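Local atomic coordinates of N6 adenine specific DNA methylase (Encephalitozoon cuniculi, PDB entry 3Q87), a protein that serves as the catalytic subunit of the Mtq2-Trm112 complex, which uses S-adenosylmethionine to methylate the translation termination factor eRF1. Residues 7-12 against 86-91; 36-41 against 45-50; 131-136 against 141-146. All coordinates share one frame; numbering follows the deposited sequence.

Contact 1 (7-12 against 86-91). With SAM (S-adenosylmethionine), chain D.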
loop_
_atom_site.group_PDB
_atom_site.type_symbol
_atom_site.label_atom_id
_atom_site.label_comp_id
_atom_site.label_asym_id
_atom_site.label_seq_id
_atom_site.Cartn_x
_atom_site.Cartn_y
_atom_site.Cartn_z
ATOM N N GLY B 7 5.773 18.700 -5.649
ATOM C CA GLY B 7 6.642 19.522 -6.481
ATOM C C GLY B 7 6.418 19.197 -7.946
ATOM O O GLY B 7 5.518 18.425 -8.276
ATOM N N GLU B 8 7.219 19.793 -8.829
ATOM C CA GLU B 8 7.089 19.545 -10.264
ATOM C C GLU B 8 7.322 18.068 -10.572
ATOM O O GLU B 8 6.699 17.512 -11.473
ATOM C CB GLU B 8 8.054 20.426 -11.070
ATOM C CG GLU B 8 7.622 21.892 -11.140
ATOM C CD GLU B 8 8.598 22.776 -11.917
ATOM O OE1 GLU B 8 9.132 22.332 -12.957
ATOM O OE2 GLU B 8 8.816 23.929 -11.493
ATOM N N ASP B 9 8.211 17.434 -9.814
ATOM C CA ASP B 9 8.432 16.008 -9.974
ATOM C C ASP B 9 7.143 15.224 -9.731
ATOM O O ASP B 9 6.751 14.410 -10.560
ATOM C CB ASP B 9 9.592 15.494 -9.103
ATOM C CG ASP B 9 9.422 15.791 -7.608
ATOM O OD1 ASP B 9 8.696 16.726 -7.215
ATOM O OD2 ASP B 9 10.055 15.073 -6.809
ATOM N N THR B 10 6.468 15.482 -8.612
ATOM C CA THR B 10 5.230 14.758 -8.337
ATOM C C THR B 10 4.206 15.011 -9.451
ATOM O O THR B 10 3.558 14.094 -9.917
ATOM C CB THR B 10 4.613 15.068 -6.940
ATOM O OG1 THR B 10 3.376 15.771 -7.088
ATOM C CG2 THR B 10 5.547 15.866 -6.069
ATOM N N TYR B 11 4.080 16.252 -9.899
ATOM C CA TYR B 11 3.088 16.545 -10.932
ATOM C C TYR B 11 3.367 15.901 -12.299
ATOM O O TYR B 11 2.441 15.636 -13.056
ATOM C CB TYR B 11 2.848 18.054 -11.045
ATOM C CG TYR B 11 2.209 18.601 -9.793
ATOM C CD1 TYR B 11 0.992 18.102 -9.347
ATOM C CD2 TYR B 11 2.824 19.591 -9.045
ATOM C CE1 TYR B 11 0.390 18.589 -8.197
ATOM C CE2 TYR B 11 2.237 20.076 -7.885
ATOM C CZ TYR B 11 1.019 19.574 -7.473
ATOM O OH TYR B 11 0.418 20.052 -6.327
ATOM N N THR B 12 4.626 15.635 -12.619
ATOM C CA THR B 12 4.899 14.902 -13.851
ATOM C C THR B 12 4.489 13.420 -13.714
ATOM O O THR B 12 3.994 12.819 -14.663
ATOM C CB THR B 12 6.376 15.017 -14.320
ATOM O OG1 THR B 12 7.163 14.001 -13.698
ATOM C CG2 THR B 12 6.953 16.373 -13.977
ATOM N N PRO B 86 10.324 7.982 -5.500
ATOM C CA PRO B 86 11.229 7.532 -4.437
ATOM C C PRO B 86 12.167 8.631 -3.942
ATOM O O PRO B 86 12.280 9.665 -4.607
ATOM C CB PRO B 86 12.038 6.440 -5.135
ATOM C CG PRO B 86 12.151 6.933 -6.553
ATOM C CD PRO B 86 10.892 7.744 -6.839
ATOM N N PRO B 87 12.820 8.422 -2.782
ATOM C CA PRO B 87 13.912 9.317 -2.361
ATOM C C PRO B 87 15.036 9.143 -3.364
ATOM O O PRO B 87 15.619 8.071 -3.417
ATOM C CB PRO B 87 14.389 8.729 -1.031
ATOM C CG PRO B 87 13.497 7.573 -0.726
ATOM C CD PRO B 87 12.663 7.248 -1.904
ATOM N N TYR B 88 15.334 10.161 -4.151
ATOM C CA TYR B 88 16.215 9.971 -5.282
ATOM C C TYR B 88 17.446 10.891 -5.257
ATOM O O TYR B 88 18.223 10.914 -6.207
ATOM C CB TYR B 88 15.422 10.155 -6.584
ATOM C CG TYR B 88 14.759 11.516 -6.745
ATOM C CD1 TYR B 88 15.521 12.677 -6.810
ATOM C CD2 TYR B 88 13.371 11.632 -6.872
ATOM C CE1 TYR B 88 14.928 13.920 -6.970
ATOM C CE2 TYR B 88 12.760 12.871 -7.032
ATOM C CZ TYR B 88 13.547 14.011 -7.077
ATOM O OH TYR B 88 12.965 15.244 -7.236
ATOM N N VAL B 89 17.628 11.636 -4.174
ATOM C CA VAL B 89 18.673 12.658 -4.123
ATOM C C VAL B 89 20.033 12.059 -3.772
ATOM O O VAL B 89 20.197 11.466 -2.705
ATOM C CB VAL B 89 18.338 13.774 -3.120
ATOM C CG1 VAL B 89 19.490 14.798 -3.062
ATOM C CG2 VAL B 89 17.018 14.449 -3.486
ATOM N N PRO B 90 21.015 12.217 -4.677
ATOM C CA PRO B 90 22.334 11.591 -4.536
ATOM C C PRO B 90 23.122 12.136 -3.362
ATOM O O PRO B 90 22.978 13.307 -3.028
ATOM C CB PRO B 90 23.049 11.970 -5.846
ATOM C CG PRO B 90 21.969 12.411 -6.778
ATOM C CD PRO B 90 20.915 13.014 -5.912
ATOM N N ASP B 91 23.926 11.276 -2.740
ATOM C CA ASP B 91 24.931 11.688 -1.758
ATOM C C ASP B 91 24.387 12.206 -0.433
ATOM O O ASP B 91 25.099 12.860 0.332
ATOM C CB ASP B 91 25.903 12.695 -2.378
ATOM C CG ASP B 91 26.707 12.084 -3.496
ATOM O OD1 ASP B 91 26.996 10.870 -3.407
ATOM O OD2 ASP B 91 27.034 12.800 -4.466
HETATM N N SAM D . 4.516 10.751 -3.226
HETATM C CA SAM D . 5.035 12.056 -2.795
HETATM C C SAM D . 5.096 12.996 -4.007
HETATM O O SAM D . 5.092 14.221 -3.881
HETATM O OXT SAM D . 5.148 12.552 -5.152
HETATM C CB SAM D . 6.377 11.994 -2.014
HETATM C CG SAM D . 7.706 11.606 -2.710
HETATM S SD SAM D . 9.274 11.804 -1.753
HETATM C CE SAM D . 10.480 12.190 -3.041
HETATM C "C5'" SAM D . 9.747 10.103 -1.356
HETATM C "C4'" SAM D . 8.851 9.586 -0.242
HETATM O "O4'" SAM D . 9.246 8.271 0.114
HETATM C "C3'" SAM D . 8.925 10.434 1.020
HETATM O "O3'" SAM D . 7.609 10.698 1.453
HETATM C "C2'" SAM D . 9.634 9.555 2.031
HETATM O "O2'" SAM D . 9.195 9.737 3.357
HETATM C "C1'" SAM D . 9.269 8.178 1.525
HETATM N N9 SAM D . 10.251 7.156 1.854
HETATM C C8 SAM D . 11.611 7.275 2.022
HETATM N N7 SAM D . 12.097 6.045 2.304
HETATM C C5 SAM D . 11.055 5.160 2.304
HETATM C C6 SAM D . 10.962 3.796 2.513
HETATM N N6 SAM D . 12.059 3.094 2.780
HETATM N N1 SAM D . 9.730 3.166 2.441
HETATM C C2 SAM D . 8.578 3.880 2.157
HETATM N N3 SAM D . 8.678 5.242 1.945
HETATM C C4 SAM D . 9.888 5.855 2.023
#
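D9 OD2 is gripped by several donors, and one of them crosses this contact. The hydroxyl of Y88 gives its proton to this oxygen, with OH 2.9 Å from D9 OD2. The bond does not lie in the carboxylate plane. Y88 OH stands above that plane, 54° out of it. At the ring, D9 OD2 sits at the edge, in plane, 3.5 Å from Y88 CE2. The carboxylate and the ring are almost perpendicular, 88° apart. D9 holds CG between its own backbone N and carbonyl carbon (chi1 56°), and this carries the carboxylate off the first turn of helix 8-20 toward the loop. Two further groups outside the segments reach D9 OD2: the hydroxyl of Y4, and more weakly the amide ND2 of N85. N85 also binds S-adenosylmethionine, so D9 is a second-shell partner of a cofactor ligand. The cofactor lies alongside. P86 O comes within 3.5 Å of the transferable methyl, SAM CE, and P87 CG packs 3.3 Å from SAM C8 of the adenine. L122 touches both D9 and Y88. N85, P86, P87 and Y88 form the NPPY motif of N6-adenine and PrmC-type methyltransferases, set in a class I, Rossmann-like fold; as in PrmC relatives it probably lies at the methyl-transfer site.

Contact 2 (36-41 against 45-50)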
loop_
_atom_site.group_PDB
_atom_site.type_symbol
_atom_site.label_atom_id
_atom_site.label_comp_id
_atom_site.label_asym_id
_atom_site.label_seq_id
_atom_site.Cartn_x
_atom_site.Cartn_y
_atom_site.Cartn_z
ATOM N N VAL B 36 -0.974 13.456 -2.079
ATOM C CA VAL B 36 -1.409 14.143 -3.293
ATOM C C VAL B 36 -1.695 13.149 -4.428
ATOM O O VAL B 36 -2.680 13.279 -5.141
ATOM C CB VAL B 36 -0.407 15.263 -3.730
ATOM C CG1 VAL B 36 0.877 14.664 -4.348
ATOM C CG2 VAL B 36 -1.071 16.249 -4.658
ATOM N N ILE B 37 -0.853 12.134 -4.583
ATOM C CA ILE B 37 -1.099 11.146 -5.632
ATOM C C ILE B 37 -2.253 10.183 -5.278
ATOM O O ILE B 37 -3.081 9.830 -6.138
ATOM C CB ILE B 37 0.186 10.380 -5.986
ATOM C CG1 ILE B 37 1.246 11.354 -6.505
ATOM C CG2 ILE B 37 -0.102 9.324 -7.035
ATOM C CD1 ILE B 37 2.585 10.675 -6.840
ATOM N N THR B 38 -2.324 9.791 -4.007
ATOM C CA THR B 38 -3.446 9.003 -3.499
ATOM C C THR B 38 -4.787 9.679 -3.808
ATOM O O THR B 38 -5.741 9.034 -4.243
ATOM C CB THR B 38 -3.341 8.766 -1.961
ATOM O OG1 THR B 38 -2.295 7.831 -1.688
ATOM C CG2 THR B 38 -4.668 8.213 -1.396
ATOM N N GLU B 39 -4.844 10.983 -3.580
ATOM C CA GLU B 39 -6.049 11.763 -3.853
ATOM C C GLU B 39 -6.547 11.592 -5.296
ATOM O O GLU B 39 -7.750 11.472 -5.543
ATOM C CB GLU B 39 -5.793 13.242 -3.559
ATOM C CG GLU B 39 -7.070 14.065 -3.359
ATOM C CD GLU B 39 -6.772 15.497 -2.926
ATOM O OE1 GLU B 39 -7.394 15.969 -1.954
ATOM O OE2 GLU B 39 -5.909 16.149 -3.555
ATOM N N GLN B 40 -5.621 11.584 -6.247
ATOM C CA GLN B 40 -5.982 11.409 -7.650
ATOM C C GLN B 40 -6.339 9.944 -7.958
ATOM O O GLN B 40 -7.319 9.661 -8.662
ATOM C CB GLN B 40 -4.839 11.896 -8.542
ATOM C CG GLN B 40 -4.870 11.335 -9.945
ATOM C CD GLN B 40 -3.516 11.404 -10.629
ATOM O OE1 GLN B 40 -3.418 11.756 -11.803
ATOM N NE2 GLN B 40 -2.462 11.076 -9.889
ATOM N N LEU B 41 -5.544 9.026 -7.417
ATOM C CA LEU B 41 -5.722 7.589 -7.626
ATOM C C LEU B 41 -7.023 7.031 -7.058
ATOM O O LEU B 41 -7.603 6.114 -7.619
ATOM C CB LEU B 41 -4.559 6.817 -6.997
ATOM C CG LEU B 41 -3.209 6.946 -7.697
ATOM C CD1 LEU B 41 -2.127 6.234 -6.920
ATOM C CD2 LEU B 41 -3.308 6.392 -9.100
ATOM N N ASN B 45 -9.702 3.964 -8.261
ATOM C CA ASN B 45 -9.075 2.745 -7.763
ATOM C C ASN B 45 -9.203 2.606 -6.260
ATOM O O ASN B 45 -9.571 3.554 -5.568
ATOM C CB ASN B 45 -7.584 2.710 -8.136
ATOM C CG ASN B 45 -7.343 2.895 -9.624
ATOM O OD1 ASN B 45 -7.366 1.928 -10.396
ATOM N ND2 ASN B 45 -7.074 4.139 -10.031
ATOM N N THR B 46 -8.901 1.412 -5.753
ATOM C CA THR B 46 -8.715 1.240 -4.320
ATOM C C THR B 46 -7.234 1.365 -3.994
ATOM O O THR B 46 -6.400 0.657 -4.555
ATOM C CB THR B 46 -9.257 -0.092 -3.814
ATOM O OG1 THR B 46 -10.653 -0.176 -4.127
ATOM C CG2 THR B 46 -9.074 -0.174 -2.289
ATOM N N VAL B 47 -6.914 2.289 -3.096
ATOM C CA VAL B 47 -5.522 2.651 -2.854
ATOM C C VAL B 47 -5.094 2.334 -1.430
ATOM O O VAL B 47 -5.793 2.661 -0.481
ATOM C CB VAL B 47 -5.291 4.163 -3.091
ATOM C CG1 VAL B 47 -3.806 4.517 -2.908
ATOM C CG2 VAL B 47 -5.805 4.588 -4.484
ATOM N N VAL B 48 -3.944 1.685 -1.297
ATOM C CA VAL B 48 -3.259 1.589 -0.027
ATOM C C VAL B 48 -2.080 2.547 -0.091
ATOM O O VAL B 48 -1.331 2.528 -1.041
ATOM C CB VAL B 48 -2.767 0.156 0.246
ATOM C CG1 VAL B 48 -2.056 0.087 1.613
ATOM C CG2 VAL B 48 -3.956 -0.789 0.216
ATOM N N SER B 49 -1.935 3.405 0.913
ATOM C CA SER B 49 -0.879 4.408 0.884
ATOM C C SER B 49 0.107 4.208 2.027
ATOM O O SER B 49 -0.297 4.098 3.192
ATOM C CB SER B 49 -1.502 5.800 0.937
ATOM O OG SER B 49 -2.556 5.881 -0.004
ATOM N N THR B 50 1.396 4.137 1.693
ATOM C CA THR B 50 2.418 3.822 2.690
ATOM C C THR B 50 3.554 4.824 2.676
ATOM O O THR B 50 3.842 5.420 1.648
ATOM C CB THR B 50 3.033 2.409 2.492
ATOM O OG1 THR B 50 3.957 2.442 1.399
ATOM C CG2 THR B 50 1.949 1.362 2.220
#
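The contact belongs to a beta-alpha-beta crossover of the Rossmann-like methyltransferase fold. Strand 26-30 leads into helix 36-41, and the chain then returns along strand 46-51. The short helix and the strand run nearly antiparallel, at 168°, with their axes 8.7 Å apart. T38 and S49 meet at the end nearer the cofactor. Their hydroxyls lie close, T38 OG1 to S49 OG at 2.6 Å. S49 may donate to T38, but its proton has another acceptor within reach, so the bond is not settled. T38 OG1 also bonds to D29 and T32 in the preceding strand and loop. Its methyl CG2 stands anti to the backbone N and also reaches S49 OG, at 3.4 Å.

V47 fills the middle with its two methyls spread over the helix. V47 CG1 lies 3.8 Å from T38 OG1, with the T38 methyl slightly farther. CG2 packs against the first side-chain carbon of L41, V47 CG2 to L41 CB at 3.6 Å. The leucine also touches V27 of the neighbouring strand. On the other side of the strand, T46 OG1 bonds to I39 N of the partner chain.

At the far end N45 takes up L41 O twice. The amide is the better donor: N45 ND2 lies 3.2 Å from L41 O, with an N-H...O angle of 160°. It meets a lone pair in the carbonyl plane, and the oxygen lies close to the amide plane. N45 chi1 of -54° swings the amide back beside its own backbone N. That N is a second, weak donor to the same oxygen. N45 ND2 also bonds to L22 O, and N45 OD1 accepts from K25 N. Both the donor and the acceptor end of the amide are thus used, which probably fixes its rotation and satisfies the buried carbonyl of the last helical residue.

Contact 3 (131-136 against 141-146)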
loop_
_atom_site.group_PDB
_atom_site.type_symbol
_atom_site.label_atom_id
_atom_site.label_comp_id
_atom_site.label_asym_id
_atom_site.label_seq_id
_atom_site.Cartn_x
_atom_site.Cartn_y
_atom_site.Cartn_z
ATOM N N GLU B 131 20.442 2.253 -16.163
ATOM C CA GLU B 131 20.765 1.190 -15.219
ATOM C C GLU B 131 19.507 0.733 -14.470
ATOM O O GLU B 131 19.375 -0.437 -14.117
ATOM C CB GLU B 131 21.837 1.644 -14.229
ATOM C CG GLU B 131 23.183 1.933 -14.863
ATOM C CD GLU B 131 24.244 2.322 -13.842
ATOM O OE1 GLU B 131 23.961 2.267 -12.622
ATOM O OE2 GLU B 131 25.365 2.683 -14.263
ATOM N N VAL B 132 18.585 1.660 -14.229
ATOM C CA VAL B 132 17.329 1.311 -13.583
ATOM C C VAL B 132 16.495 0.432 -14.512
ATOM O O VAL B 132 15.987 -0.607 -14.106
ATOM C CB VAL B 132 16.508 2.567 -13.154
ATOM C CG1 VAL B 132 15.210 2.139 -12.432
ATOM C CG2 VAL B 132 17.347 3.493 -12.266
ATOM N N LEU B 133 16.350 0.853 -15.763
ATOM C CA LEU B 133 15.645 0.039 -16.748
ATOM C C LEU B 133 16.219 -1.373 -16.820
ATOM O O LEU B 133 15.487 -2.358 -16.810
ATOM C CB LEU B 133 15.722 0.687 -18.122
ATOM C CG LEU B 133 14.957 1.993 -18.262
ATOM C CD1 LEU B 133 15.256 2.595 -19.624
ATOM C CD2 LEU B 133 13.466 1.729 -18.075
ATOM N N ALA B 134 17.541 -1.456 -16.897
ATOM C CA ALA B 134 18.218 -2.740 -16.979
ATOM C C ALA B 134 17.892 -3.629 -15.780
ATOM O O ALA B 134 17.571 -4.817 -15.934
ATOM C CB ALA B 134 19.731 -2.527 -17.102
ATOM N N ARG B 135 17.968 -3.057 -14.582
ATOM C CA ARG B 135 17.714 -3.843 -13.375
ATOM C C ARG B 135 16.292 -4.367 -13.363
ATOM O O ARG B 135 16.033 -5.479 -12.897
ATOM C CB ARG B 135 17.980 -3.020 -12.118
ATOM C CG ARG B 135 19.434 -3.002 -11.693
ATOM C CD ARG B 135 19.580 -2.247 -10.392
ATOM N NE ARG B 135 20.975 -2.041 -10.028
ATOM C CZ ARG B 135 21.536 -2.498 -8.916
ATOM N NH1 ARG B 135 20.823 -3.192 -8.047
ATOM N NH2 ARG B 135 22.812 -2.254 -8.680
ATOM N N LEU B 136 15.378 -3.547 -13.872
ATOM C CA LEU B 136 13.971 -3.897 -13.960
ATOM C C LEU B 136 13.780 -5.040 -14.937
ATOM O O LEU B 136 12.988 -5.940 -14.693
ATOM C CB LEU B 136 13.143 -2.681 -14.393
ATOM C CG LEU B 136 12.827 -1.662 -13.298
ATOM C CD1 LEU B 136 12.197 -0.412 -13.887
ATOM C CD2 LEU B 136 11.917 -2.278 -12.223
ATOM N N TYR B 141 10.569 -7.330 -15.749
ATOM C CA TYR B 141 9.664 -6.277 -16.205
ATOM C C TYR B 141 10.009 -5.803 -17.598
ATOM O O TYR B 141 11.137 -5.381 -17.854
ATOM C CB TYR B 141 9.648 -5.074 -15.248
ATOM C CG TYR B 141 8.999 -5.378 -13.921
ATOM C CD1 TYR B 141 7.636 -5.231 -13.751
ATOM C CD2 TYR B 141 9.757 -5.835 -12.844
ATOM C CE1 TYR B 141 7.032 -5.530 -12.546
ATOM C CE2 TYR B 141 9.166 -6.139 -11.632
ATOM C CZ TYR B 141 7.799 -5.985 -11.488
ATOM O OH TYR B 141 7.193 -6.286 -10.284
ATOM N N GLY B 142 9.037 -5.862 -18.496
ATOM C CA GLY B 142 9.160 -5.115 -19.732
ATOM C C GLY B 142 8.996 -3.659 -19.338
ATOM O O GLY B 142 8.072 -3.325 -18.601
ATOM N N THR B 143 9.892 -2.795 -19.798
ATOM C CA THR B 143 9.875 -1.397 -19.383
ATOM C C THR B 143 9.710 -0.443 -20.548
ATOM O O THR B 143 10.001 -0.784 -21.687
ATOM C CB THR B 143 11.195 -1.010 -18.676
ATOM O OG1 THR B 143 12.257 -0.918 -19.642
ATOM C CG2 THR B 143 11.552 -2.037 -17.628
ATOM N N ARG B 144 9.244 0.763 -20.252
ATOM C CA ARG B 144 9.389 1.875 -21.180
ATOM C C ARG B 144 9.348 3.183 -20.419
ATOM O O ARG B 144 8.732 3.274 -19.350
ATOM C CB ARG B 144 8.333 1.846 -22.282
ATOM C CG ARG B 144 6.903 2.056 -21.832
ATOM C CD ARG B 144 5.975 1.886 -23.023
ATOM N NE ARG B 144 4.584 2.209 -22.717
ATOM C CZ ARG B 144 4.004 3.372 -23.003
ATOM N NH1 ARG B 144 4.698 4.337 -23.601
ATOM N NH2 ARG B 144 2.728 3.574 -22.690
ATOM N N ILE B 145 10.028 4.188 -20.963
ATOM C CA ILE B 145 10.030 5.519 -20.377
ATOM C C ILE B 145 8.778 6.261 -20.810
ATOM O O ILE B 145 8.704 6.771 -21.925
ATOM C CB ILE B 145 11.279 6.302 -20.797
ATOM C CG1 ILE B 145 12.525 5.624 -20.230
ATOM C CG2 ILE B 145 11.195 7.747 -20.329
ATOM C CD1 ILE B 145 13.812 6.376 -20.515
ATOM N N LEU B 146 7.789 6.313 -19.924
ATOM C CA LEU B 146 6.501 6.916 -20.248
ATOM C C LEU B 146 6.619 8.396 -20.582
ATOM O O LEU B 146 5.941 8.895 -21.477
ATOM C CB LEU B 146 5.515 6.739 -19.088
ATOM C CG LEU B 146 4.407 5.710 -19.259
ATOM C CD1 LEU B 146 3.295 5.975 -18.252
ATOM C CD2 LEU B 146 3.860 5.792 -20.655
#
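L136 and L133 meet strand 142-150 with different parts of their side chains. Each holds CG beside the backbone N and anti to the carbonyl carbon, with an extended second torsion. L133 uses its branch ends. One methyl, CD2, lies over the threonine, L133 CD2 to T143 OG1 at 3.3 Å. The other, CD1, meets I145, whose side chain crosses it at about a right angle, L133 CD1 to I145 CG1 at 4.1 Å. L136 meets T143 mainly with its base, L136 CB to T143 CG2 at 3.7 Å, and sends CD2 against the Y141 ring, 4.2 Å from Y141 CD2.

T143 thus sits against both leucines. Its OG1 lies between the backbone N and the carbonyl carbon (chi1 73°), on the L133 side, and CG2 is left to face L136. T143 OG1 is hydrogen-bonded to E137 OE2, one residue past L136.

Helix 129-138 here joins the edge strand 142-150 of the seven-stranded sheet, through the tight connection between them. The strand order 3-2-1-4-5-7-6, with antiparallel strand 155-162 between 118-124 and 142-150, is that of class I methyltransferases. The axes of helix 131-136 and strand 142-146 are 159° apart, close to antiparallel. I159 of the neighbouring strand 155-162 packs on both L133 and L136. Where the chain turns, Y141 N donates to L136 O at 3.0 Å.

Y141 CB also lies near that oxygen. The ring presents its edge to it, with L136 O in the ring plane and 3.7 Å from Y141 CD2. Y141 OH is hydrogen-bonded to V116 O.

How the contacts relate
Contacts 2 and 3 both lay a helix against a strand of the same sheet, on opposite sides of the chain's centre. Contact 2 is fully buried and joins a hydroxyl pair and an asparagine amide to valine and leucine packing. Contact 3, at the edge strand, is partly exposed and mostly apolar. Each has a helical carbonyl meeting the N of the returning chain. Contact 1 is different: a helix start and a loop held by one polar bond beside the cofactor. Contact 2 is nested in the loop that contact 1 closes, and T10 OG1 touches V36 CG1 at 3.9 Å. Contact 3 touches neither and lies about 8 Å from contact 1 at the nearest atoms.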